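Local coordinates for uncharacterized protein YppE (Bacillus subtilis, PDB 2IM8) that is of unknown function, belongs to an uncharacterised bacterial family and folds as an all-alpha bundle of four helices, at residues 34-37 against 38-42; 99-102 against 103-106; 106-109 against 110-114. All coordinates share one frame; numbering follows the deposited sequence.

Interaction 1: residues 34-37 against 38-42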
loop_
_atom_site.group_PDB
_atom_site.type_symbol
_atom_site.label_atom_id
_atom_site.label_comp_id
_atom_site.label_asym_id
_atom_site.label_seq_id
_atom_site.Cartn_x
_atom_site.Cartn_y
_atom_site.Cartn_z
ATOM N N TYR A 34 1.754 4.919 20.677
ATOM C CA TYR A 34 0.796 5.682 19.868
ATOM C C TYR A 34 -0.603 5.456 20.411
ATOM O O TYR A 34 -0.920 4.360 20.872
ATOM C CB TYR A 34 0.851 5.238 18.408
ATOM C CG TYR A 34 2.030 5.812 17.669
ATOM C CD1 TYR A 34 2.017 7.136 17.229
ATOM C CD2 TYR A 34 3.169 5.051 17.431
ATOM C CE1 TYR A 34 3.113 7.691 16.564
ATOM C CE2 TYR A 34 4.281 5.605 16.765
ATOM C CZ TYR A 34 4.236 6.921 16.338
ATOM O OH TYR A 34 5.307 7.480 15.677
ATOM N N ASP A 35 -1.440 6.489 20.365
ATOM C CA ASP A 35 -2.800 6.363 20.879
ATOM C C ASP A 35 -3.653 5.467 19.990
ATOM O O ASP A 35 -3.733 5.688 18.777
ATOM C CB ASP A 35 -3.464 7.723 20.976
ATOM C CG ASP A 35 -4.738 7.667 21.771
ATOM O OD1 ASP A 35 -4.661 7.747 23.006
ATOM O OD2 ASP A 35 -5.811 7.512 21.166
ATOM N N PHE A 36 -4.330 4.490 20.585
ATOM C CA PHE A 36 -5.136 3.580 19.770
ATOM C C PHE A 36 -6.349 4.182 19.054
ATOM O O PHE A 36 -6.452 4.105 17.832
ATOM C CB PHE A 36 -5.627 2.387 20.583
ATOM C CG PHE A 36 -6.201 1.296 19.727
ATOM C CD1 PHE A 36 -5.359 0.432 19.033
ATOM C CD2 PHE A 36 -7.577 1.194 19.531
ATOM C CE1 PHE A 36 -5.879 -0.518 18.147
ATOM C CE2 PHE A 36 -8.103 0.255 18.650
ATOM C CZ PHE A 36 -7.250 -0.601 17.956
ATOM N N PHE A 37 -7.285 4.756 19.804
ATOM C CA PHE A 37 -8.482 5.317 19.178
ATOM C C PHE A 37 -8.282 6.622 18.424
ATOM O O PHE A 37 -9.031 6.909 17.493
ATOM C CB PHE A 37 -9.592 5.500 20.222
ATOM C CG PHE A 37 -10.141 4.205 20.742
ATOM C CD1 PHE A 37 -10.993 3.435 19.958
ATOM C CD2 PHE A 37 -9.760 3.726 21.989
ATOM C CE1 PHE A 37 -11.457 2.198 20.399
ATOM C CE2 PHE A 37 -10.213 2.484 22.446
ATOM C CZ PHE A 37 -11.066 1.719 21.648
ATOM N N GLU A 38 -7.284 7.413 18.819
ATOM C CA GLU A 38 -7.037 8.699 18.164
ATOM C C GLU A 38 -6.045 8.670 17.007
ATOM O O GLU A 38 -6.041 9.578 16.173
ATOM C CB GLU A 38 -6.549 9.729 19.190
ATOM C CG GLU A 38 -7.599 10.096 20.218
ATOM C CD GLU A 38 -8.847 10.644 19.564
ATOM O OE1 GLU A 38 -8.760 11.722 18.933
ATOM O OE2 GLU A 38 -9.909 9.998 19.672
ATOM N N THR A 39 -5.205 7.642 16.945
ATOM C CA THR A 39 -4.212 7.590 15.878
ATOM C C THR A 39 -4.175 6.277 15.087
ATOM O O THR A 39 -4.364 6.277 13.866
ATOM C CB THR A 39 -2.796 7.884 16.442
ATOM O OG1 THR A 39 -2.788 9.171 17.079
ATOM C CG2 THR A 39 -1.759 7.886 15.324
ATOM N N ILE A 40 -3.943 5.172 15.784
ATOM C CA ILE A 40 -3.833 3.853 15.160
ATOM C C ILE A 40 -5.083 3.404 14.398
ATOM O O ILE A 40 -5.043 3.199 13.186
ATOM C CB ILE A 40 -3.474 2.789 16.224
ATOM C CG1 ILE A 40 -2.145 3.164 16.894
ATOM C CG2 ILE A 40 -3.370 1.402 15.578
ATOM C CD1 ILE A 40 -1.718 2.227 18.011
ATOM N N LYS A 41 -6.187 3.261 15.115
ATOM C CA LYS A 41 -7.444 2.837 14.520
ATOM C C LYS A 41 -7.829 3.706 13.318
ATOM O O LYS A 41 -8.162 3.185 12.259
ATOM C CB LYS A 41 -8.537 2.855 15.595
ATOM C CG LYS A 41 -9.894 2.336 15.162
ATOM C CD LYS A 41 -10.828 2.182 16.366
ATOM C CE LYS A 41 -12.257 1.830 15.936
ATOM N NZ LYS A 41 -12.930 2.962 15.238
ATOM N N PRO A 42 -7.777 5.043 13.458
ATOM C CA PRO A 42 -8.143 5.870 12.302
ATOM C C PRO A 42 -7.170 5.742 11.133
ATOM O O PRO A 42 -7.560 5.923 9.981
ATOM C CB PRO A 42 -8.169 7.281 12.872
ATOM C CG PRO A 42 -7.174 7.216 13.990
ATOM C CD PRO A 42 -7.487 5.888 14.628
#
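The D35 carboxylate is swung opposite its own backbone N (chi1 -168°), which carries OD2 forward to the backbone N of E38 at 2.8 Å. The N-H points at this oxygen with an angle of 150°, and OD2 is met nearly along its C-O axis, so D35 is the N-cap of the helix that starts at F36. The side chain of E38 runs beside that of D35 in the same direction, and its CB sits 3.1 Å from D35 OD2; the two carboxylate planes are turned well away from each other.

The backbone here is not a regular alpha turn. I40 N gives a nearly straight bond to D35 O (171°), in the carbonyl plane, whereas T39 N makes a weak bond to the same oxygen. K41 N likewise reaches five residues back, to F36 O, at 2.9 Å. P42 has no N-H to continue the series, and its CD rests 3.4 Å from F37 O.

F36 takes the same first torsion as D35, which turns its ring toward the next turn: CE1 lies 4.1 Å from I40 CG2, the two side chains crossing at about a right angle, and CE2 lies near K41 CB. F37 CD1 meets K41 CD at 3.8 Å, while K41 NZ is paired with E45. On the inner side I40 CG1 packs on Y34 CB and the side chain continues onto L87, Y90 and V91 of helix 72-91. The whole is an N-capped helix start with a wider pi-type turn just before a proline kink, opening helix 36-64.

Interaction 2: residues 99-102 against 103-106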
loop_
_atom_site.group_PDB
_atom_site.type_symbol
_atom_site.label_atom_id
_atom_site.label_comp_id
_atom_site.label_asym_id
_atom_site.label_seq_id
_atom_site.Cartn_x
_atom_site.Cartn_y
_atom_site.Cartn_z
ATOM N N PHE A 99 8.486 -7.537 8.484
ATOM C CA PHE A 99 8.040 -6.199 8.120
ATOM C C PHE A 99 8.608 -5.826 6.752
ATOM O O PHE A 99 7.913 -5.230 5.914
ATOM C CB PHE A 99 8.495 -5.165 9.150
ATOM C CG PHE A 99 7.946 -3.792 8.892
ATOM C CD1 PHE A 99 6.672 -3.443 9.333
ATOM C CD2 PHE A 99 8.662 -2.874 8.127
ATOM C CE1 PHE A 99 6.116 -2.195 9.008
ATOM C CE2 PHE A 99 8.118 -1.634 7.801
ATOM C CZ PHE A 99 6.844 -1.295 8.241
ATOM N N LYS A 100 9.874 -6.173 6.530
ATOM C CA LYS A 100 10.520 -5.875 5.259
ATOM C C LYS A 100 9.827 -6.633 4.131
ATOM O O LYS A 100 9.556 -6.059 3.089
ATOM C CB LYS A 100 12.013 -6.243 5.288
ATOM C CG LYS A 100 12.737 -5.925 3.974
ATOM C CD LYS A 100 14.241 -6.183 4.040
ATOM C CE LYS A 100 14.923 -5.860 2.710
ATOM N NZ LYS A 100 16.405 -6.020 2.762
ATOM N N ASP A 101 9.544 -7.920 4.345
ATOM C CA ASP A 101 8.879 -8.737 3.331
ATOM C C ASP A 101 7.539 -8.173 2.850
ATOM O O ASP A 101 7.305 -8.092 1.652
ATOM C CB ASP A 101 8.656 -10.169 3.831
ATOM C CG ASP A 101 9.958 -10.906 4.090
ATOM O OD1 ASP A 101 10.956 -10.608 3.397
ATOM O OD2 ASP A 101 9.979 -11.792 4.973
ATOM N N ILE A 102 6.657 -7.787 3.767
ATOM C CA ILE A 102 5.363 -7.255 3.342
ATOM C C ILE A 102 5.512 -5.885 2.693
ATOM O O ILE A 102 4.816 -5.560 1.730
ATOM C CB ILE A 102 4.360 -7.190 4.525
ATOM C CG1 ILE A 102 4.871 -6.256 5.623
ATOM C CG2 ILE A 102 4.164 -8.593 5.101
ATOM C CD1 ILE A 102 3.911 -6.149 6.793
ATOM N N THR A 103 6.440 -5.085 3.207
ATOM C CA THR A 103 6.680 -3.756 2.657
ATOM C C THR A 103 7.198 -3.901 1.222
ATOM O O THR A 103 6.714 -3.227 0.299
ATOM C CB THR A 103 7.697 -2.978 3.527
ATOM O OG1 THR A 103 7.154 -2.810 4.843
ATOM C CG2 THR A 103 7.964 -1.597 2.947
ATOM N N GLU A 104 8.152 -4.806 1.024
ATOM C CA GLU A 104 8.714 -5.034 -0.316
ATOM C C GLU A 104 7.642 -5.488 -1.311
ATOM O O GLU A 104 7.630 -5.071 -2.470
ATOM C CB GLU A 104 9.787 -6.118 -0.276
ATOM C CG GLU A 104 11.060 -5.776 0.458
ATOM C CD GLU A 104 12.062 -6.906 0.332
ATOM O OE1 GLU A 104 11.702 -8.063 0.657
ATOM O OE2 GLU A 104 13.198 -6.648 -0.094
ATOM N N SER A 105 6.768 -6.373 -0.848
ATOM C CA SER A 105 5.688 -6.920 -1.670
ATOM C C SER A 105 4.696 -5.831 -2.091
ATOM O O SER A 105 4.295 -5.734 -3.261
ATOM C CB SER A 105 4.961 -8.012 -0.881
ATOM O OG SER A 105 3.884 -8.542 -1.610
ATOM N N VAL A 106 4.292 -5.024 -1.126
ATOM C CA VAL A 106 3.350 -3.938 -1.376
ATOM C C VAL A 106 3.953 -2.917 -2.343
ATOM O O VAL A 106 3.346 -2.565 -3.356
ATOM C CB VAL A 106 2.977 -3.234 -0.043
ATOM C CG1 VAL A 106 2.252 -1.910 -0.318
ATOM C CG2 VAL A 106 2.096 -4.164 0.797
HETATM O O HOH W 1 8.746 -9.549 -0.011
#
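T103 holds F99 O with two hydrogen bonds, one from its backbone N at 3.1 Å and one from OG1 at 2.8 Å. The two donors come from opposite faces of the carbonyl plane, tilted 25° and 33° from it, so one oxygen serves both. With OG1 beside its own backbone N (chi1 -62°), the hydroxyl can bend back to the preceding turn. The other backbone bonds, E104 N to K100 O, S105 N to D101 O and V106 N to I102 O, follow the regular i to i+4 pattern of an alpha helix.

Van der Waals contact adds to this at F99, where T103 OG1 stands 3.3 Å above one face of the ring, displaced toward its rim.

The charged groups are more loosely arranged. K100 is fully extended and crosses E104, with CE 3.4 Å from OE2, but NZ stays 4.3 Å from that oxygen, beyond a salt bridge. The other carboxylate oxygen of E104, OE1, lies 3.8 Å from D101 OD1, a like-charge approach. A water donates to D101 O at 2.6 Å and only weakly to E104 OE1.

Within the bundle, F99 and I102 are among the inward-facing residues of this part of helix 96-121: F99 stacks on Y24 of helix 3-29 and touches L85, which T103 also meets, while I102 packs against N81 and E84 of helix 72-91.

Interaction 3: residues 106-109 against 110-114. With PO4 (phosphate ion), chain C.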
loop_
_atom_site.group_PDB
_atom_site.type_symbol
_atom_site.label_atom_id
_atom_site.label_comp_id
_atom_site.label_asym_id
_atom_site.label_seq_id
_atom_site.Cartn_x
_atom_site.Cartn_y
_atom_site.Cartn_z
ATOM N N VAL A 106 4.292 -5.024 -1.126
ATOM C CA VAL A 106 3.350 -3.938 -1.376
ATOM C C VAL A 106 3.953 -2.917 -2.343
ATOM O O VAL A 106 3.346 -2.565 -3.356
ATOM C CB VAL A 106 2.977 -3.234 -0.043
ATOM C CG1 VAL A 106 2.252 -1.910 -0.318
ATOM C CG2 VAL A 106 2.096 -4.164 0.797
ATOM N N LEU A 107 5.159 -2.455 -2.036
ATOM C CA LEU A 107 5.821 -1.459 -2.863
ATOM C C LEU A 107 5.999 -1.904 -4.312
ATOM O O LEU A 107 5.750 -1.118 -5.221
ATOM C CB LEU A 107 7.177 -1.075 -2.253
ATOM C CG LEU A 107 7.082 -0.167 -1.012
ATOM C CD1 LEU A 107 8.458 0.030 -0.404
ATOM C CD2 LEU A 107 6.460 1.187 -1.400
ATOM N N TYR A 108 6.418 -3.151 -4.526
ATOM C CA TYR A 108 6.619 -3.629 -5.894
ATOM C C TYR A 108 5.326 -3.638 -6.690
ATOM O O TYR A 108 5.288 -3.188 -7.836
ATOM C CB TYR A 108 7.235 -5.032 -5.933
ATOM C CG TYR A 108 7.252 -5.566 -7.348
ATOM C CD1 TYR A 108 8.038 -4.962 -8.325
ATOM C CD2 TYR A 108 6.393 -6.590 -7.740
ATOM C CE1 TYR A 108 7.966 -5.347 -9.655
ATOM C CE2 TYR A 108 6.312 -6.992 -9.075
ATOM C CZ TYR A 108 7.097 -6.361 -10.026
ATOM O OH TYR A 108 6.989 -6.703 -11.355
ATOM N N THR A 109 4.256 -4.161 -6.100
ATOM C CA THR A 109 2.995 -4.182 -6.823
ATOM C C THR A 109 2.557 -2.753 -7.126
ATOM O O THR A 109 2.070 -2.474 -8.222
ATOM C CB THR A 109 1.892 -4.915 -6.030
ATOM O OG1 THR A 109 2.285 -6.277 -5.827
ATOM C CG2 THR A 109 0.558 -4.877 -6.799
ATOM N N LEU A 110 2.749 -1.844 -6.168
ATOM C CA LEU A 110 2.371 -0.449 -6.371
ATOM C C LEU A 110 3.178 0.142 -7.531
ATOM O O LEU A 110 2.637 0.821 -8.401
ATOM C CB LEU A 110 2.601 0.369 -5.090
ATOM C CG LEU A 110 1.622 0.030 -3.952
ATOM C CD1 LEU A 110 1.969 0.800 -2.681
ATOM C CD2 LEU A 110 0.203 0.341 -4.424
ATOM N N HIS A 111 4.476 -0.119 -7.543
ATOM C CA HIS A 111 5.318 0.378 -8.618
ATOM C C HIS A 111 4.926 -0.241 -9.951
ATOM O O HIS A 111 4.979 0.433 -10.975
ATOM C CB HIS A 111 6.786 0.101 -8.310
ATOM C CG HIS A 111 7.338 0.988 -7.237
ATOM N ND1 HIS A 111 8.262 0.557 -6.311
ATOM C CD2 HIS A 111 7.078 2.281 -6.934
ATOM C CE1 HIS A 111 8.544 1.547 -5.481
ATOM N NE2 HIS A 111 7.840 2.604 -5.838
ATOM N N ALA A 112 4.529 -1.512 -9.936
ATOM C CA ALA A 112 4.113 -2.206 -11.158
ATOM C C ALA A 112 2.873 -1.536 -11.752
ATOM O O ALA A 112 2.809 -1.263 -12.950
ATOM C CB ALA A 112 3.818 -3.663 -10.850
ATOM N N VAL A 113 1.882 -1.277 -10.908
ATOM C CA VAL A 113 0.656 -0.625 -11.354
ATOM C C VAL A 113 1.018 0.749 -11.908
ATOM O O VAL A 113 0.511 1.164 -12.952
ATOM C CB VAL A 113 -0.360 -0.499 -10.180
ATOM C CG1 VAL A 113 -1.604 0.269 -10.615
ATOM C CG2 VAL A 113 -0.759 -1.883 -9.712
ATOM N N LYS A 114 1.913 1.447 -11.213
ATOM C CA LYS A 114 2.364 2.763 -11.653
ATOM C C LYS A 114 3.000 2.654 -13.039
ATOM O O LYS A 114 2.734 3.476 -13.922
ATOM C CB LYS A 114 3.387 3.327 -10.667
ATOM C CG LYS A 114 3.984 4.666 -11.079
ATOM C CD LYS A 114 5.036 5.126 -10.065
ATOM C CE LYS A 114 5.642 6.472 -10.439
ATOM N NZ LYS A 114 6.633 6.919 -9.411
HETATM P P PO4 C . 9.017 5.461 -12.341
HETATM O O1 PO4 C . 8.777 6.899 -12.645
HETATM O O2 PO4 C . 10.482 5.178 -12.400
HETATM O O3 PO4 C . 8.307 4.618 -13.339
HETATM O O4 PO4 C . 8.507 5.149 -10.982
#
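V106 and L110 make the tight part of this contact, their side chains lying side by side and pointing the same way, with CG1 of V106 3.6 Å from CD1 of L110. In the backbone, L110 N bonds to V106 O at 3.0 Å, and V113 N to T109 O continues the same alpha-helical pattern.

The more accessible flank is looser. Y108 CZ comes no nearer than 4.3 Å to A112 CB. H111 has CG beside its backbone N (chi1 -73°), which lays one face of the imidazole over L107 O; ND1 is 3.2 Å from that oxygen, but the angle is too poor for a hydrogen bond, and the bond there comes from H111 N at 2.8 Å. Replacing H111 by an alanine removes the imidazole and would probably leave L107 O and I14 of helix 3-29 without the ring they pack against, while the backbone bond could remain. K114 extends away from the preceding turn, its NZ bonded to a phosphate oxygen, O4, at 3.0 Å and salt-bridged to E11; the ion probably came from the crystallisation liquor.

T109, L110 and V113 all touch W54 of helix 36-64. L107, L110 and H111 meet helix 3-29 at A17, M13 and I14, while T109 and V113 also reach V78 and I75 of helix 72-91.

How the interactions relate
Interactions 2 and 3 are consecutive parts of helix 96-121, share V106, and have centres 11 Å apart. Interaction 1 belongs to helix 36-64, with its centre 27 Å from that of interaction 3 and on the opposite side of the chain's centre. Burial follows position: interaction 1 is a surface contact at a helix start, interaction 2 is partly buried, and interaction 3 is mostly core. The chemistry changes accordingly, from side-chain capping and backbone bonds from i+5 to i, through a hydroxyl-to-carbonyl bond beside loosely placed charges, to mainly aliphatic packing, with a histidine and a phosphate-bound lysine on its more accessible flank. Helix 72-91 is common ground, touched by side chains from all three contacts.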